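Local coordinates for protein aldehyde dehydrogenase (Listeria monocytogenes, PDB 3K9D) that probably oxidises aldehydes with NAD or NADP as electron acceptor, at residues G275-S280 with R323-E328. Residues are numbered along the deposited sequence; the frame is centred on the assembly and turned at random.
Sequences GAHFLS and RVLIAE
Ile326 lies alongside the Phe278 ring and overlaps one of its faces. Its CB sits over that face, toward the rim, 4.2 Å from the ring centroid, a CH-pi contact. Its CG2 meets Phe278 CE1 at 3.7 Å. This branch is anti to the backbone N of Ile326, while CG1 sits beside that N (chi1 -46°) and carries CD1 to Ala276 CB at 3.7 Å. Val324 CG2 reaches the same methyl. Together Ala276, Phe278, Val324 and Ile326 form an apolar patch on one face of the sheet. Helix 261-273 packs on its Ala276 and Phe278 side through Phe271 and Ile268, and Leu240 of helix 232-243 touches Val324.

On the other face Leu325 CD2 meets the edge of the His277 ring, in the ring plane, with CD2 to CD2 at 4.0 Å. Farther along the chain, Leu279 CD2 comes to the same methyl.

The backbones run parallel and are joined by four hydrogen bonds. Arg323 N binds Gly275 O from above the carbonyl plane. His277 uses both its N and its O: N to Val324 O at 3.0 Å, nearly in line with the C=O bond, and O to Ile326 N at 2.9 Å. Leu279 N closes the series on Ile326 O at 2.8 Å, and this hydrogen bond is nearly straight (N-H...O 173°). Val324 N is buried with no partner.

Gly275, with positive phi, is the C-prime residue of the Schellman motif that ends helix 261-273. Strand 256-260, helix 261-273 and strand 276-278 make a beta-alpha-beta crossover. Strand 324-328 also pairs with strand 346-352. Strands 276-278 and 324-328, linked through helices 281-291 and 307-313, pair in parallel at the edge of this chain's seven-stranded sheet, consistent with the Rossmann-like alpha/beta catalytic domain of aldehyde dehydrogenases.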
ATOM      1  N   GLY A 275       3.060  15.253 -40.065  1.00 15.73           N
ATOM      2  CA  GLY A 275       4.486  14.879 -40.045  1.00 15.72           C
ATOM      3  C   GLY A 275       4.839  13.429 -39.765  1.00 20.12           C
ATOM      4  O   GLY A 275       6.020  13.085 -39.687  1.00 26.18           O
ATOM      5  N   ALA A 276       3.826  12.576 -39.612  1.00 28.64           N
ATOM      6  CA  ALA A 276       4.050  11.139 -39.402  1.00 19.28           C
ATOM      7  C   ALA A 276       4.438  10.402 -40.687  1.00 24.42           C
ATOM      8  O   ALA A 276       3.908  10.675 -41.774  1.00 20.27           O
ATOM      9  CB  ALA A 276       2.831  10.500 -38.774  1.00 19.72           C
ATOM     10  N   HIS A 277       5.386   9.477 -40.535  1.00 21.34           N
ATOM     11  CA  HIS A 277       5.859   8.626 -41.603  1.00 14.68           C
ATOM     12  C   HIS A 277       5.486   7.174 -41.373  1.00 20.04           C
ATOM     13  O   HIS A 277       5.929   6.544 -40.408  1.00 18.12           O
ATOM     14  CB  HIS A 277       7.377   8.733 -41.747  1.00 20.14           C
ATOM     15  CG  HIS A 277       7.914   8.052 -42.965  1.00 23.76           C
ATOM     16  ND1 HIS A 277       7.539   8.408 -44.243  1.00 21.02           N
ATOM     17  CD2 HIS A 277       8.821   7.055 -43.105  1.00 21.82           C
ATOM     18  CE1 HIS A 277       8.184   7.656 -45.117  1.00 25.15           C
ATOM     19  NE2 HIS A 277       8.980   6.837 -44.451  1.00 17.68           N
ATOM     20  N   PHE A 278       4.675   6.655 -42.288  1.00 10.12           N
ATOM     21  CA  PHE A 278       4.209   5.286 -42.260  1.00 16.73           C
ATOM     22  C   PHE A 278       5.227   4.400 -42.961  1.00 17.61           C
ATOM     23  O   PHE A 278       5.645   4.668 -44.097  1.00 17.61           O
ATOM     24  CB  PHE A 278       2.834   5.182 -42.923  1.00 13.51           C
ATOM     25  CG  PHE A 278       1.717   5.715 -42.072  1.00 19.15           C
ATOM     26  CD1 PHE A 278       0.980   4.858 -41.262  1.00 18.90           C
ATOM     27  CD2 PHE A 278       1.408   7.071 -42.065  1.00 21.83           C
ATOM     28  CE1 PHE A 278      -0.052   5.343 -40.468  1.00 17.76           C
ATOM     29  CE2 PHE A 278       0.384   7.567 -41.274  1.00 20.77           C
ATOM     30  CZ  PHE A 278      -0.349   6.698 -40.475  1.00 15.22           C
ATOM     31  N   LEU A 279       5.645   3.365 -42.249  1.00 19.26           N
ATOM     32  CA  LEU A 279       6.631   2.432 -42.733  1.00 15.32           C
ATOM     33  C   LEU A 279       5.951   1.467 -43.673  1.00 24.97           C
ATOM     34  O   LEU A 279       4.759   1.191 -43.517  1.00 20.80           O
ATOM     35  CB  LEU A 279       7.255   1.677 -41.555  1.00 13.52           C
ATOM     36  CG  LEU A 279       8.086   2.551 -40.619  1.00 17.94           C
ATOM     37  CD1 LEU A 279       8.714   1.691 -39.552  1.00 21.82           C
ATOM     38  CD2 LEU A 279       9.167   3.276 -41.412  1.00 15.33           C
ATOM     39  N   SER A 280       6.712   0.954 -44.640  1.00 20.03           N
ATOM     40  CA  SER A 280       6.229  -0.086 -45.533  1.00 21.72           C
ATOM     41  C   SER A 280       6.319  -1.398 -44.769  1.00 18.36           C
ATOM     42  O   SER A 280       6.948  -1.447 -43.720  1.00 20.54           O
ATOM     43  CB  SER A 280       7.089  -0.141 -46.796  1.00 22.09           C
ATOM     44  OG  SER A 280       8.247  -0.918 -46.574  1.00 16.68           O
ATOM     45  N   ARG A 323       8.299  12.961 -37.939  1.00 18.67           N
ATOM     46  CA  ARG A 323       8.130  13.190 -36.505  1.00 18.74           C
ATOM     47  C   ARG A 323       7.992  11.900 -35.702  1.00 15.34           C
ATOM     48  O   ARG A 323       8.413  11.851 -34.544  1.00 22.84           O
ATOM     49  CB  ARG A 323       6.904  14.062 -36.247  1.00 14.83           C
ATOM     50  CG  ARG A 323       7.028  15.510 -36.752  1.00 23.43           C
ATOM     51  CD  ARG A 323       5.911  16.390 -36.185  1.00 24.79           C
ATOM     52  NE  ARG A 323       6.011  16.516 -34.729  1.00 21.77           N
ATOM     53  CZ  ARG A 323       5.056  16.999 -33.934  1.00 27.97           C
ATOM     54  NH1 ARG A 323       3.901  17.408 -34.432  1.00 19.66           N
ATOM     55  NH2 ARG A 323       5.252  17.058 -32.621  1.00 28.64           N
ATOM     56  N   VAL A 324       7.396  10.881 -36.321  1.00 14.18           N
ATOM     57  CA  VAL A 324       7.218   9.540 -35.729  1.00 21.88           C
ATOM     58  C   VAL A 324       7.223   8.504 -36.852  1.00 18.80           C
ATOM     59  O   VAL A 324       6.866   8.801 -38.005  1.00 20.14           O
ATOM     60  CB  VAL A 324       5.868   9.339 -34.924  1.00 23.49           C
ATOM     61  CG1 VAL A 324       5.830  10.092 -33.581  1.00 21.15           C
ATOM     62  CG2 VAL A 324       4.652   9.658 -35.783  1.00 18.44           C
ATOM     63  N   LEU A 325       7.602   7.282 -36.503  1.00 17.08           N
ATOM     64  CA  LEU A 325       7.537   6.169 -37.415  1.00 16.09           C
ATOM     65  C   LEU A 325       6.366   5.315 -37.003  1.00 13.54           C
ATOM     66  O   LEU A 325       6.234   4.968 -35.830  1.00 13.33           O
ATOM     67  CB  LEU A 325       8.850   5.374 -37.399  1.00 20.36           C
ATOM     68  CG  LEU A 325      10.087   6.168 -37.847  1.00 20.65           C
ATOM     69  CD1 LEU A 325      11.357   5.338 -37.663  1.00 21.83           C
ATOM     70  CD2 LEU A 325       9.953   6.658 -39.299  1.00  6.80           C
ATOM     71  N   ILE A 326       5.494   5.015 -37.968  1.00 15.65           N
ATOM     72  CA  ILE A 326       4.288   4.228 -37.723  1.00 19.35           C
ATOM     73  C   ILE A 326       4.249   2.939 -38.559  1.00 18.98           C
ATOM     74  O   ILE A 326       4.360   2.962 -39.793  1.00 13.95           O
ATOM     75  CB  ILE A 326       3.000   5.067 -37.943  1.00 19.56           C
ATOM     76  CG1 ILE A 326       3.123   6.434 -37.270  1.00 13.18           C
ATOM     77  CG2 ILE A 326       1.753   4.331 -37.408  1.00 19.99           C
ATOM     78  CD1 ILE A 326       1.820   7.250 -37.218  1.00  9.19           C
ATOM     79  N   ALA A 327       4.098   1.818 -37.859  1.00 16.08           N
ATOM     80  CA  ALA A 327       4.014   0.506 -38.465  1.00 19.32           C
ATOM     81  C   ALA A 327       2.626  -0.046 -38.242  1.00 22.55           C
ATOM     82  O   ALA A 327       2.163  -0.127 -37.106  1.00 20.94           O
ATOM     83  CB  ALA A 327       5.037  -0.421 -37.836  1.00 14.75           C
ATOM     84  N   GLU A 328       1.952  -0.412 -39.325  1.00 18.02           N
ATOM     85  CA  GLU A 328       0.687  -1.109 -39.203  1.00 19.70           C
ATOM     86  C   GLU A 328       0.934  -2.478 -38.569  1.00 23.57           C
ATOM     87  O   GLU A 328       1.950  -3.137 -38.847  1.00 18.50           O
ATOM     88  CB  GLU A 328      -0.039  -1.200 -40.549  1.00 19.30           C
ATOM     89  CG  GLU A 328      -0.646   0.154 -40.984  1.00 22.94           C
ATOM     90  CD  GLU A 328      -1.548   0.057 -42.192  1.00 31.48           C
ATOM     91  OE1 GLU A 328      -2.520  -0.732 -42.177  1.00 31.88           O
ATOM     92  OE2 GLU A 328      -1.303   0.801 -43.157  1.00 32.12           O
TER